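Local coordinates for protein serine-pyruvate aminotransferase (AgxT) (Sulfolobus solfataricus, PDB 3ZRQ) that probably catalyses the pyridoxal-phosphate-dependent transfer of amino groups from serine to pyruvate, and possibly from alanine to glyoxylate, at residues K189-A194 with E254-I259; L6-T11 with E324-V329; N77-V82 with S126-V131; L207-S212 with D222-L227. All coordinates share one frame; numbering follows the deposited sequence. Where two conformers were deposited one is given.

Contact 1 of 4, residues K189-A194 with E254-I259; sequences KALGSA and EAFRLI. With PMP (4'-deoxy-4'-aminopyridoxal-5'-phosphate), chain C.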
loop_
_atom_site.group_PDB
_atom_site.type_symbol
_atom_site.label_atom_id
_atom_site.label_comp_id
_atom_site.label_asym_id
_atom_site.label_seq_id
_atom_site.Cartn_x
_atom_site.Cartn_y
_atom_site.Cartn_z
ATOM N N LYS A 189 -14.452 -1.163 15.891
ATOM C CA LYS A 189 -14.242 -1.842 17.188
ATOM C C LYS A 189 -13.858 -3.294 17.038
ATOM O O LYS A 189 -12.796 -3.588 16.460
ATOM C CB LYS A 189 -15.472 -1.692 18.069
ATOM C CG LYS A 189 -15.229 -0.869 19.241
ATOM C CD LYS A 189 -15.340 0.562 18.924
ATOM C CE LYS A 189 -15.809 1.210 20.216
ATOM N NZ LYS A 189 -16.014 2.632 20.107
ATOM N N ALA A 190 -14.704 -4.209 17.529
ATOM C CA ALA A 190 -14.380 -5.630 17.478
ATOM C C ALA A 190 -14.424 -6.199 16.059
ATOM O O ALA A 190 -13.901 -7.302 15.799
ATOM C CB ALA A 190 -15.270 -6.421 18.432
ATOM N N LEU A 191 -15.028 -5.448 15.130
ATOM C CA LEU A 191 -14.959 -5.828 13.724
ATOM C C LEU A 191 -13.542 -5.593 13.178
ATOM O O LEU A 191 -13.127 -6.221 12.218
ATOM C CB LEU A 191 -16.032 -5.120 12.884
ATOM C CG LEU A 191 -17.509 -5.530 13.185
ATOM C CD1 LEU A 191 -18.497 -4.770 12.328
ATOM C CD2 LEU A 191 -17.754 -7.061 13.056
ATOM N N GLY A 192 -12.813 -4.664 13.793
ATOM C CA GLY A 192 -11.391 -4.497 13.504
ATOM C C GLY A 192 -11.062 -3.790 12.207
ATOM O O GLY A 192 -9.980 -3.990 11.678
ATOM N N SER A 193 -11.975 -2.964 11.700
ATOM C CA SER A 193 -11.757 -2.259 10.425
ATOM C C SER A 193 -11.561 -0.755 10.613
ATOM O O SER A 193 -11.434 -0.259 11.743
ATOM C CB SER A 193 -12.897 -2.553 9.431
ATOM O OG SER A 193 -12.550 -2.105 8.148
ATOM N N ALA A 194 -11.473 -0.024 9.505
ATOM C CA ALA A 194 -11.286 1.427 9.575
ATOM C C ALA A 194 -12.597 2.098 10.013
ATOM O O ALA A 194 -13.688 1.609 9.697
ATOM C CB ALA A 194 -10.852 1.975 8.211
ATOM N N GLU A 254 -13.217 -6.726 3.476
ATOM C CA GLU A 254 -12.037 -7.564 3.752
ATOM C C GLU A 254 -12.006 -8.009 5.210
ATOM O O GLU A 254 -11.670 -9.150 5.505
ATOM C CB GLU A 254 -10.752 -6.817 3.392
ATOM C CG GLU A 254 -9.444 -7.597 3.612
ATOM C CD GLU A 254 -9.301 -8.890 2.779
ATOM O OE1 GLU A 254 -10.147 -9.206 1.903
ATOM O OE2 GLU A 254 -8.314 -9.608 3.032
ATOM N N ALA A 255 -12.400 -7.116 6.124
ATOM C CA ALA A 255 -12.523 -7.484 7.524
ATOM C C ALA A 255 -13.525 -8.632 7.650
ATOM O O ALA A 255 -13.248 -9.639 8.319
ATOM C CB ALA A 255 -12.975 -6.262 8.373
ATOM N N PHE A 256 -14.661 -8.515 6.966
ATOM C CA PHE A 256 -15.688 -9.559 7.050
ATOM C C PHE A 256 -15.203 -10.868 6.411
ATOM O O PHE A 256 -15.551 -11.940 6.893
ATOM C CB PHE A 256 -17.016 -9.133 6.409
ATOM C CG PHE A 256 -17.941 -8.359 7.341
ATOM C CD1 PHE A 256 -18.357 -8.907 8.560
ATOM C CD2 PHE A 256 -18.397 -7.090 6.990
ATOM C CE1 PHE A 256 -19.221 -8.180 9.418
ATOM C CE2 PHE A 256 -19.268 -6.368 7.831
ATOM C CZ PHE A 256 -19.673 -6.920 9.045
ATOM N N ARG A 257 -14.415 -10.770 5.339
ATOM C CA ARG A 257 -13.825 -11.975 4.728
ATOM C C ARG A 257 -13.002 -12.727 5.771
ATOM O O ARG A 257 -13.152 -13.926 5.937
ATOM C CB ARG A 257 -13.003 -11.647 3.461
ATOM C CG ARG A 257 -12.709 -12.891 2.581
ATOM C CD ARG A 257 -11.762 -12.611 1.418
ATOM N NE ARG A 257 -10.442 -12.161 1.846
ATOM C CZ ARG A 257 -9.486 -12.941 2.353
ATOM N NH1 ARG A 257 -9.680 -14.248 2.511
ATOM N NH2 ARG A 257 -8.329 -12.404 2.724
ATOM N N LEU A 258 -12.169 -12.006 6.514
ATOM C CA LEU A 258 -11.328 -12.620 7.538
ATOM C C LEU A 258 -12.116 -13.177 8.723
ATOM O O LEU A 258 -11.770 -14.235 9.278
ATOM C CB LEU A 258 -10.258 -11.630 7.996
ATOM C CG LEU A 258 -9.346 -11.166 6.848
ATOM C CD1 LEU A 258 -8.326 -10.181 7.357
ATOM C CD2 LEU A 258 -8.669 -12.383 6.167
ATOM N N ILE A 259 -13.179 -12.468 9.102
ATOM C CA ILE A 259 -14.059 -12.923 10.163
ATOM C C ILE A 259 -14.730 -14.247 9.803
ATOM O O ILE A 259 -14.798 -15.147 10.646
ATOM C CB ILE A 259 -15.117 -11.848 10.513
ATOM C CG1 ILE A 259 -14.415 -10.626 11.177
ATOM C CG2 ILE A 259 -16.223 -12.462 11.393
ATOM C CD1 ILE A 259 -15.320 -9.444 11.492
HETATM N N1 PMP C . -21.638 3.178 21.953
HETATM C C2 PMP C . -20.543 2.701 22.606
HETATM C C2A PMP C . -20.751 1.555 23.558
HETATM C C3 PMP C . -19.261 3.159 22.288
HETATM O O3 PMP C . -18.183 2.553 22.845
HETATM C C4 PMP C . -19.155 4.248 21.407
HETATM C C4A PMP C . -17.873 5.019 21.254
HETATM N N4A PMP C . -16.805 4.159 20.951
HETATM C C5 PMP C . -20.304 4.742 20.768
HETATM C C6 PMP C . -21.548 4.202 21.061
HETATM C C5A PMP C . -20.263 5.851 19.724
HETATM O O4P PMP C . -19.578 5.343 18.583
HETATM P P PMP C . -18.846 6.372 17.581
HETATM O O1P PMP C . -17.716 7.070 18.307
HETATM O O2P PMP C . -19.867 7.385 17.093
HETATM O O3P PMP C . -18.348 5.507 16.453
#

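Contact 2 of 4, residues L6-T11 with E324-V329; sequences LHVGPT and EFAPGV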
loop_
_atom_site.group_PDB
_atom_site.type_symbol
_atom_site.label_atom_id
_atom_site.label_comp_id
_atom_site.label_asym_id
_atom_site.label_seq_id
_atom_site.Cartn_x
_atom_site.Cartn_y
_atom_site.Cartn_z
ATOM N N LEU A 6 -4.021 -0.572 21.794
ATOM C CA LEU A 6 -4.981 -1.269 22.663
ATOM C C LEU A 6 -5.930 -0.247 23.299
ATOM O O LEU A 6 -6.037 -0.113 24.536
ATOM C CB LEU A 6 -4.267 -2.138 23.711
ATOM C CG LEU A 6 -3.422 -3.330 23.200
ATOM C CD1 LEU A 6 -2.812 -4.133 24.372
ATOM C CD2 LEU A 6 -4.145 -4.264 22.175
ATOM N N HIS A 7 -6.594 0.474 22.395
ATOM C CA HIS A 7 -7.536 1.557 22.674
ATOM C C HIS A 7 -8.965 0.990 22.443
ATOM O O HIS A 7 -9.153 -0.208 22.164
ATOM C CB HIS A 7 -7.239 2.733 21.709
ATOM C CG HIS A 7 -7.633 4.089 22.221
ATOM N ND1 HIS A 7 -8.946 4.525 22.254
ATOM C CD2 HIS A 7 -6.881 5.123 22.680
ATOM C CE1 HIS A 7 -8.986 5.755 22.743
ATOM N NE2 HIS A 7 -7.747 6.143 23.006
ATOM N N VAL A 8 -9.954 1.872 22.527
ATOM C CA VAL A 8 -11.356 1.474 22.429
ATOM C C VAL A 8 -11.949 1.491 21.001
ATOM O O VAL A 8 -13.151 1.275 20.831
ATOM C CB VAL A 8 -12.225 2.278 23.433
ATOM C CG1 VAL A 8 -11.746 1.995 24.855
ATOM C CG2 VAL A 8 -12.199 3.790 23.120
ATOM N N GLY A 9 -11.103 1.731 19.995
ATOM C CA GLY A 9 -11.521 1.731 18.582
ATOM C C GLY A 9 -11.322 3.064 17.861
ATOM O O GLY A 9 -11.808 4.089 18.329
ATOM N N PRO A 10 -10.575 3.074 16.731
ATOM C CA PRO A 10 -9.826 1.940 16.182
ATOM C C PRO A 10 -8.891 1.288 17.208
ATOM O O PRO A 10 -8.434 1.925 18.171
ATOM C CB PRO A 10 -8.995 2.563 15.043
ATOM C CG PRO A 10 -9.744 3.776 14.630
ATOM C CD PRO A 10 -10.505 4.263 15.851
ATOM N N THR A 11 -8.647 0.006 16.989
ATOM C CA THR A 11 -7.614 -0.736 17.685
ATOM C C THR A 11 -6.593 -1.032 16.571
ATOM O O THR A 11 -6.634 -0.377 15.523
ATOM C CB THR A 11 -8.238 -2.004 18.351
ATOM O OG1 THR A 11 -7.214 -2.945 18.698
ATOM C CG2 THR A 11 -9.290 -2.666 17.414
ATOM N N GLU A 324 -0.485 2.005 23.311
ATOM C CA GLU A 324 -1.458 3.059 23.604
ATOM C C GLU A 324 -2.745 2.401 24.140
ATOM O O GLU A 324 -3.410 1.640 23.420
ATOM C CB GLU A 324 -1.724 3.908 22.348
ATOM C CG GLU A 324 -2.433 5.254 22.604
ATOM C CD GLU A 324 -2.856 5.969 21.309
ATOM O OE1 GLU A 324 -2.185 5.787 20.261
ATOM O OE2 GLU A 324 -3.870 6.704 21.340
ATOM N N PHE A 325 -3.035 2.657 25.425
ATOM C CA PHE A 325 -4.290 2.261 26.117
ATOM C C PHE A 325 -5.283 3.442 26.048
ATOM O O PHE A 325 -5.026 4.418 25.347
ATOM C CB PHE A 325 -3.998 1.937 27.594
ATOM C CG PHE A 325 -3.192 0.670 27.822
ATOM C CD1 PHE A 325 -3.679 -0.572 27.418
ATOM C CD2 PHE A 325 -1.979 0.715 28.487
ATOM C CE1 PHE A 325 -2.948 -1.747 27.639
ATOM C CE2 PHE A 325 -1.243 -0.446 28.728
ATOM C CZ PHE A 325 -1.724 -1.679 28.306
ATOM N N ALA A 326 -6.385 3.387 26.793
ATOM C CA ALA A 326 -7.362 4.498 26.789
ATOM C C ALA A 326 -7.560 5.133 28.166
ATOM O O ALA A 326 -7.411 4.461 29.175
ATOM C CB ALA A 326 -8.709 4.039 26.221
ATOM N N PRO A 327 -7.921 6.438 28.211
ATOM C CA PRO A 327 -8.161 7.054 29.510
ATOM C C PRO A 327 -9.458 6.575 30.154
ATOM O O PRO A 327 -10.356 6.077 29.465
ATOM C CB PRO A 327 -8.250 8.553 29.176
ATOM C CG PRO A 327 -8.760 8.582 27.792
ATOM C CD PRO A 327 -8.107 7.405 27.110
ATOM N N GLY A 328 -9.522 6.701 31.473
ATOM C CA GLY A 328 -10.704 6.358 32.236
ATOM C C GLY A 328 -11.553 7.598 32.406
ATOM O O GLY A 328 -11.081 8.603 32.926
ATOM N N VAL A 329 -12.805 7.533 31.964
ATOM C CA VAL A 329 -13.682 8.709 31.937
ATOM C C VAL A 329 -15.026 8.461 32.635
ATOM O O VAL A 329 -16.079 8.442 31.998
ATOM C CB VAL A 329 -13.891 9.243 30.488
ATOM C CG1 VAL A 329 -12.672 10.053 30.028
ATOM C CG2 VAL A 329 -14.216 8.097 29.498
#

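Contact 3 of 4, residues N77-V82 with S126-V131; sequences NDKILV and SEYKLV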
loop_
_atom_site.group_PDB
_atom_site.type_symbol
_atom_site.label_atom_id
_atom_site.label_comp_id
_atom_site.label_asym_id
_atom_site.label_seq_id
_atom_site.Cartn_x
_atom_site.Cartn_y
_atom_site.Cartn_z
ATOM N N ASN A 77 -44.001 12.391 20.645
ATOM C CA ASN A 77 -44.573 11.895 21.918
ATOM C C ASN A 77 -44.371 10.404 22.222
ATOM O O ASN A 77 -44.888 9.884 23.224
ATOM C CB ASN A 77 -46.061 12.289 22.064
ATOM C CG ASN A 77 -46.278 13.767 21.892
ATOM O OD1 ASN A 77 -47.195 14.197 21.186
ATOM N ND2 ASN A 77 -45.415 14.561 22.513
ATOM N N ASP A 78 -43.599 9.703 21.395
ATOM C CA ASP A 78 -43.317 8.283 21.685
ATOM C C ASP A 78 -42.622 8.163 23.044
ATOM O O ASP A 78 -41.889 9.070 23.459
ATOM C CB ASP A 78 -42.437 7.655 20.602
ATOM C CG ASP A 78 -43.241 7.068 19.452
ATOM O OD1 ASP A 78 -44.496 7.084 19.506
ATOM O OD2 ASP A 78 -42.622 6.595 18.473
ATOM N N LYS A 79 -42.862 7.063 23.749
ATOM C CA LYS A 79 -42.217 6.893 25.070
ATOM C C LYS A 79 -41.048 5.904 24.996
ATOM O O LYS A 79 -41.195 4.783 24.515
ATOM C CB LYS A 79 -43.218 6.461 26.135
ATOM C CG LYS A 79 -44.225 7.553 26.497
ATOM C CD LYS A 79 -45.209 7.069 27.553
ATOM C CE LYS A 79 -44.509 6.708 28.877
ATOM N NZ LYS A 79 -45.316 5.695 29.617
ATOM N N ILE A 80 -39.894 6.360 25.471
ATOM C CA ILE A 80 -38.659 5.588 25.367
ATOM C C ILE A 80 -38.112 5.304 26.773
ATOM O O ILE A 80 -38.036 6.211 27.605
ATOM C CB ILE A 80 -37.578 6.405 24.574
ATOM C CG1 ILE A 80 -38.073 6.702 23.142
ATOM C CG2 ILE A 80 -36.187 5.661 24.541
ATOM C CD1 ILE A 80 -37.310 7.832 22.499
ATOM N N LEU A 81 -37.690 4.060 26.997
ATOM C CA LEU A 81 -36.898 3.693 28.186
ATOM C C LEU A 81 -35.433 3.388 27.801
ATOM O O LEU A 81 -35.195 2.536 26.960
ATOM C CB LEU A 81 -37.500 2.449 28.850
ATOM C CG LEU A 81 -36.791 1.961 30.128
ATOM C CD1 LEU A 81 -36.910 2.970 31.236
ATOM C CD2 LEU A 81 -37.346 0.619 30.564
ATOM N N VAL A 82 -34.505 4.126 28.390
ATOM C CA VAL A 82 -33.060 3.881 28.235
ATOM C C VAL A 82 -32.497 3.180 29.488
ATOM O O VAL A 82 -32.623 3.688 30.614
ATOM C CB VAL A 82 -32.293 5.203 28.082
ATOM C CG1 VAL A 82 -30.755 4.944 28.019
ATOM C CG2 VAL A 82 -32.757 5.965 26.812
ATOM N N SER A 126 -45.079 1.159 33.282
ATOM C CA SER A 126 -45.407 2.105 32.197
ATOM C C SER A 126 -45.241 1.488 30.815
ATOM O O SER A 126 -44.401 0.598 30.629
ATOM C CB SER A 126 -44.532 3.357 32.279
ATOM O OG SER A 126 -44.483 3.875 33.592
ATOM N N GLU A 127 -46.020 2.004 29.860
ATOM C CA GLU A 127 -46.047 1.524 28.478
ATOM C C GLU A 127 -44.970 2.214 27.644
ATOM O O GLU A 127 -44.993 3.449 27.497
ATOM C CB GLU A 127 -47.409 1.838 27.858
ATOM C CG GLU A 127 -47.830 0.864 26.791
ATOM C CD GLU A 127 -48.187 -0.459 27.393
ATOM O OE1 GLU A 127 -48.911 -0.457 28.417
ATOM O OE2 GLU A 127 -47.731 -1.492 26.862
ATOM N N TYR A 128 -44.031 1.433 27.106
ATOM C CA TYR A 128 -42.940 1.997 26.282
ATOM C C TYR A 128 -42.982 1.551 24.813
ATOM O O TYR A 128 -43.212 0.368 24.491
ATOM C CB TYR A 128 -41.565 1.716 26.926
ATOM C CG TYR A 128 -41.352 2.436 28.230
ATOM C CD1 TYR A 128 -40.922 3.761 28.244
ATOM C CD2 TYR A 128 -41.575 1.796 29.465
ATOM C CE1 TYR A 128 -40.717 4.429 29.435
ATOM C CE2 TYR A 128 -41.402 2.484 30.678
ATOM C CZ TYR A 128 -40.963 3.774 30.650
ATOM O OH TYR A 128 -40.745 4.456 31.824
ATOM N N LYS A 129 -42.775 2.512 23.918
ATOM C CA LYS A 129 -42.664 2.224 22.477
ATOM C C LYS A 129 -41.304 1.548 22.217
ATOM O O LYS A 129 -41.197 0.585 21.464
ATOM C CB LYS A 129 -42.754 3.559 21.693
ATOM C CG LYS A 129 -42.274 3.564 20.203
ATOM C CD LYS A 129 -43.161 2.730 19.314
ATOM C CE LYS A 129 -42.863 2.989 17.796
ATOM N NZ LYS A 129 -43.413 4.312 17.369
ATOM N N LEU A 130 -40.281 2.057 22.885
ATOM C CA LEU A 130 -38.901 1.633 22.618
ATOM C C LEU A 130 -38.058 1.513 23.865
ATOM O O LEU A 130 -38.019 2.433 24.717
ATOM C CB LEU A 130 -38.213 2.623 21.651
ATOM C CG LEU A 130 -36.800 2.210 21.206
ATOM C CD1 LEU A 130 -36.749 2.250 19.705
ATOM C CD2 LEU A 130 -35.738 3.095 21.818
ATOM N N VAL A 131 -37.330 0.398 23.951
ATOM C CA VAL A 131 -36.343 0.214 25.020
ATOM C C VAL A 131 -34.924 0.122 24.411
ATOM O O VAL A 131 -34.681 -0.658 23.497
ATOM C CB VAL A 131 -36.643 -1.046 25.886
ATOM C CG1 VAL A 131 -35.549 -1.236 26.970
ATOM C CG2 VAL A 131 -38.023 -0.892 26.570
HETATM O O HOH W 1 -45.975 4.778 18.031
#

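Contact 4 of 4, residues L207-S212 with D222-L227; sequences LSILDS and DLRNWL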
loop_
_atom_site.group_PDB
_atom_site.type_symbol
_atom_site.label_atom_id
_atom_site.label_comp_id
_atom_site.label_asym_id
_atom_site.label_seq_id
_atom_site.Cartn_x
_atom_site.Cartn_y
_atom_site.Cartn_z
ATOM N N LEU A 207 -38.521 -2.926 9.952
ATOM C CA LEU A 207 -38.568 -2.692 8.508
ATOM C C LEU A 207 -39.970 -2.253 8.047
ATOM O O LEU A 207 -40.102 -1.396 7.159
ATOM C CB LEU A 207 -38.105 -3.950 7.773
ATOM C CG LEU A 207 -37.766 -3.875 6.279
ATOM C CD1 LEU A 207 -36.709 -2.811 5.981
ATOM C CD2 LEU A 207 -37.325 -5.254 5.794
ATOM N N SER A 208 -41.002 -2.840 8.658
ATOM C CA SER A 208 -42.386 -2.494 8.337
ATOM C C SER A 208 -42.690 -1.032 8.680
ATOM O O SER A 208 -43.383 -0.335 7.926
ATOM C CB SER A 208 -43.344 -3.434 9.062
ATOM O OG SER A 208 -44.687 -3.179 8.696
ATOM N N ILE A 209 -42.163 -0.563 9.809
ATOM C CA ILE A 209 -42.277 0.846 10.170
ATOM C C ILE A 209 -41.659 1.746 9.084
ATOM O O ILE A 209 -42.267 2.748 8.679
ATOM C CB ILE A 209 -41.628 1.136 11.549
ATOM C CG1 ILE A 209 -42.419 0.450 12.665
ATOM C CG2 ILE A 209 -41.504 2.656 11.793
ATOM C CD1 ILE A 209 -41.853 0.624 14.057
ATOM N N LEU A 210 -40.450 1.412 8.628
ATOM C CA LEU A 210 -39.785 2.238 7.607
ATOM C C LEU A 210 -40.604 2.287 6.316
ATOM O O LEU A 210 -40.749 3.344 5.716
ATOM C CB LEU A 210 -38.379 1.702 7.286
ATOM C CG LEU A 210 -37.310 1.691 8.397
ATOM C CD1 LEU A 210 -35.980 1.172 7.776
ATOM C CD2 LEU A 210 -37.161 3.102 9.004
ATOM N N ASP A 211 -41.115 1.133 5.892
ATOM C CA ASP A 211 -41.847 1.031 4.631
ATOM C C ASP A 211 -43.237 1.691 4.650
ATOM O O ASP A 211 -43.717 2.133 3.609
ATOM C CB ASP A 211 -41.925 -0.434 4.174
ATOM C CG ASP A 211 -40.568 -0.981 3.696
ATOM O OD1 ASP A 211 -39.778 -0.223 3.107
ATOM O OD2 ASP A 211 -40.283 -2.173 3.906
ATOM N N SER A 212 -43.855 1.808 5.827
ATOM C CA SER A 212 -45.255 2.231 5.901
ATOM C C SER A 212 -45.595 3.471 6.736
ATOM O O SER A 212 -46.732 3.940 6.683
ATOM C CB SER A 212 -46.132 1.057 6.342
ATOM O OG SER A 212 -45.991 0.807 7.729
ATOM N N ASP A 222 -32.216 9.472 8.214
ATOM C CA ASP A 222 -33.444 8.711 7.978
ATOM C C ASP A 222 -33.085 7.423 7.225
ATOM O O ASP A 222 -32.628 7.452 6.058
ATOM C CB ASP A 222 -34.447 9.562 7.188
ATOM C CG ASP A 222 -35.843 8.881 7.032
ATOM O OD1 ASP A 222 -36.004 7.666 7.336
ATOM O OD2 ASP A 222 -36.775 9.609 6.608
ATOM N N LEU A 223 -33.266 6.294 7.891
ATOM C CA LEU A 223 -32.920 5.012 7.316
ATOM C C LEU A 223 -33.687 4.698 6.012
ATOM O O LEU A 223 -33.188 3.901 5.185
ATOM C CB LEU A 223 -33.125 3.881 8.318
ATOM C CG LEU A 223 -32.195 3.881 9.539
ATOM C CD1 LEU A 223 -32.581 2.713 10.477
ATOM C CD2 LEU A 223 -30.695 3.776 9.097
ATOM N N ARG A 224 -34.864 5.320 5.835
ATOM C CA ARG A 224 -35.663 5.161 4.582
ATOM C C ARG A 224 -34.868 5.621 3.358
ATOM O O ARG A 224 -35.008 5.062 2.272
ATOM C CB ARG A 224 -36.993 5.926 4.659
ATOM C CG ARG A 224 -37.982 5.366 5.663
ATOM C CD ARG A 224 -39.093 6.365 5.938
ATOM N NE ARG A 224 -39.951 5.879 7.013
ATOM C CZ ARG A 224 -39.646 5.991 8.303
ATOM N NH1 ARG A 224 -38.509 6.597 8.675
ATOM N NH2 ARG A 224 -40.479 5.526 9.216
ATOM N N ASN A 225 -34.018 6.634 3.547
ATOM C CA ASN A 225 -33.176 7.148 2.465
ATOM C C ASN A 225 -32.027 6.225 2.047
ATOM O O ASN A 225 -31.577 6.274 0.889
ATOM C CB ASN A 225 -32.637 8.530 2.808
ATOM C CG ASN A 225 -33.692 9.618 2.728
ATOM O OD1 ASN A 225 -34.589 9.542 1.901
ATOM N ND2 ASN A 225 -33.547 10.681 3.548
ATOM N N TRP A 226 -31.549 5.404 2.990
ATOM C CA TRP A 226 -30.444 4.449 2.749
ATOM C C TRP A 226 -30.946 3.095 2.292
ATOM O O TRP A 226 -30.211 2.356 1.644
ATOM C CB TRP A 226 -29.537 4.285 4.008
ATOM C CG TRP A 226 -28.781 5.550 4.292
ATOM C CD1 TRP A 226 -29.072 6.481 5.253
ATOM C CD2 TRP A 226 -27.651 6.057 3.565
ATOM N NE1 TRP A 226 -28.175 7.534 5.176
ATOM C CE2 TRP A 226 -27.285 7.285 4.164
ATOM C CE3 TRP A 226 -26.900 5.580 2.478
ATOM C CZ2 TRP A 226 -26.203 8.055 3.710
ATOM C CZ3 TRP A 226 -25.837 6.332 2.020
ATOM C CH2 TRP A 226 -25.475 7.555 2.653
ATOM N N LEU A 227 -32.194 2.753 2.628
ATOM C CA LEU A 227 -32.759 1.443 2.234
ATOM C C LEU A 227 -32.632 1.104 0.728
ATOM O O LEU A 227 -32.217 -0.002 0.392
ATOM C CB LEU A 227 -34.226 1.310 2.656
ATOM C CG LEU A 227 -34.606 0.486 3.874
ATOM C CD1 LEU A 227 -36.127 0.532 4.058
ATOM C CD2 LEU A 227 -34.116 -0.951 3.766
#

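Contact 1 of 4, residues K189-A194 with E254-I259
Leu191 reaches the helix between Phe256 and Ile259. Its CD2 lies 3.7 Å from CD1 of Ile259, the two side chains meeting at about a right angle. The same methyl approaches the Phe256 ring obliquely, Leu191 CD2 to Phe256 CE1 being 4.1 Å, and Leu191 CD1 comes near Phe256 CZ, also at 4.1 Å. With CG of Leu191 anti to its own carbonyl carbon (chi1 -67°), the branch turns toward the helix. Phe256 also packs on Tyr39 and Val47 of helix 31-48. A second patch centres on Ala255, whose CB is 3.8 Å from Leu191 O and 3.9 Å from Ser193 CB, so a small side chain lets the loop backbone come close.

The loop belongs to the cofactor site of a fold type I, class-V aminotransferase. Lys189 and Gly192 bound a type I turn, closed by Gly192 N to Lys189 O at 2.9 Å, and Gly192, its last residue, has positive phi (77°). From the turn Lys189 runs away from the helix to the bound PMP, where its NZ is 1.9 Å from N4A of PMP; this link is modelled as covalent, but its length makes its chemical nature doubtful.

Ionic pairing stays within the helix. Arg257 grips Glu254 side-on: NE bonds to OE1, which lies close to the guanidinium plane. The second bond joins Arg257 NH2 to Glu254 OE2 at 2.8 Å.

Contact 2 of 4, residues L6-T11 with E324-V329
His7 meets Ala326 and the backbone of Phe325 with its imidazole. From CB the ring is swung anti to the backbone N (chi1 -153°), which carries it across to the strand. CG has Phe325 O and Ala326 CB at similar range. CD2 approaches Phe325 O to 3.3 Å and comes near the Glu324 carboxylate, CD2 to OE2 3.7 Å; ring and carboxylate stand nearly perpendicular. CE1 lies 3.9 Å from Ala326 CB, and ND1 and NE2 each have that CB at 4.0 Å. The methyl is thus a CH-pi partner centred over one face, 7° off the ring normal. Val8 CG1 touches it too.

The backbones add a weak, bent bond from Leu6 N to Glu324 O (2.8 Å) and a straighter CA-H...O contact, Phe325 CA to Leu6 O at 3.3 Å. Beside it Leu6 and Phe325 lie alongside.

Phe28 of the second subunit meets the His7 ring edge-to-face, and Glu324 OE1 pairs with Lys3 and with Ser30 of that subunit. The contact joins the N-terminal segment to the mixed four-stranded sheet beside the cofactor site, Val8 packing on Thr138, which binds pyridoxal phosphate. It extends the pairing of strands 4-5 and 323-327, next to strand 335-339; helices 311-320 and 346-363 cover Phe325.

Contact 3 of 4, residues N77-V82 with S126-V131
Leu81 lies over one face of the Tyr128 ring, its CB 3.8 Å from the centroid and 13° off the normal, a CH-pi contact. On this side of the sheet Leu81 also borders Val131; on the other, Ile80 CG2 and Leu130 CD2 meet at 3.8 Å. The parallel bridges Ile80–Leu130 and Leu81–Val131 set this alternation, with Leu81 N bonded to Leu130 O at 2.8 Å.

Outward, Lys79 NZ stands over the opposite face of Tyr128, 4.9 Å from the ring centroid, in a cation-pi arrangement, and donates to Glu127 O at 3.1 Å. Tyr128 OH bonds to Glu122. Without the ring, as with an alanine here, a gap is likely to open beneath Leu81, leaving Glu122 without its phenol.

Where segment 126-131 turns a corner at Lys129, Lys79 O accepts from Lys129 N (2.8 Å). Lys129, bent at chi2 (67°) and chi4 (-74°), curls back so that NZ forms a salt bridge with Asp78 OD2 at 2.7 Å; a water joins NZ to OD1. In the large, mostly parallel seven-stranded sheet of the PLP-binding domain of fold type I enzymes, strand 79-83 adjoins edge strand 102-106 and 128-134 adjoins 157-163, with helix 116-125 packed on Leu81 and Val131.

Contact 4 of 4, residues L207-S212 with D222-L227
Leu210 is the main bump of the first helix, and the second receives it in a hollow walled by Leu223, Arg224 and Leu227. One methyl, CD1, goes to the apolar walls: it is 3.8 Å from Leu227 CD1 and 4.0 Å from Leu223 CB. The other, CD2, lies over a face of the Arg224 guanidinium, 3.8 Å from NH1 and displaced toward the rim of the group. The fit is reciprocal. Leu227 projects back into a notch on the first helix, where its CD1 meets Leu210 and Asp211 OD1 while its CD2 is 3.9 Å from Leu207 CD1. The two axes come within 10.1 Å at a crossing of -90°, so each helix offers the other a short patch.

Arg224 lies along one side of the hollow, its guanidinium against Leu210. Extended from CG to NE, its chain passes Leu210 O and brings NH2 to Ile209 O for a weak bond at 3.3 Å (138°). NH1 holds Asp222 OD1 at 3.0 Å, in the guanidinium plane, and bonds to Ser72 O as well. Asp222 OD1 takes Arg224 N from the opposite face of its carboxylate, so two donors fix that oxygen. Cutting Arg224 back to an alanine is likely to leave the Asp222 carboxylate without its ionic mate and to uncover one flank of Leu210. Asp211, beside Leu227, has its salt bridge with Arg231.

The arrangement is an orthogonal helix pair in which Asp222 N-caps the second helix through an Asx turn. In the PLP-binding domain of this fold type I enzyme it packs against strands 55-59 and 196-202, at one end of the seven-stranded sheet.

From the N terminus, residues 6-11 open the longest loop, which contact 2 closes only at 324-329, so the other three contacts are nested inside it. Contact 3 comes first, pairing 77-82 with 126-131 within the large sheet, and is complete before 189-194 begins contact 1. Contact 1 closes at 254-259 and encloses contact 4, itself a short-range closure between successive helices. None of the loops cross. Contacts 1 and 2 touch where the Lys189 side chain packs on the backbone of Val8 and Gly9 and its carbonyl on Thr11, bringing the cofactor loop against the N-terminal segment. Contacts 3 and 4 approach without touching, nearest atoms about 5 Å apart, in the large-sheet domain.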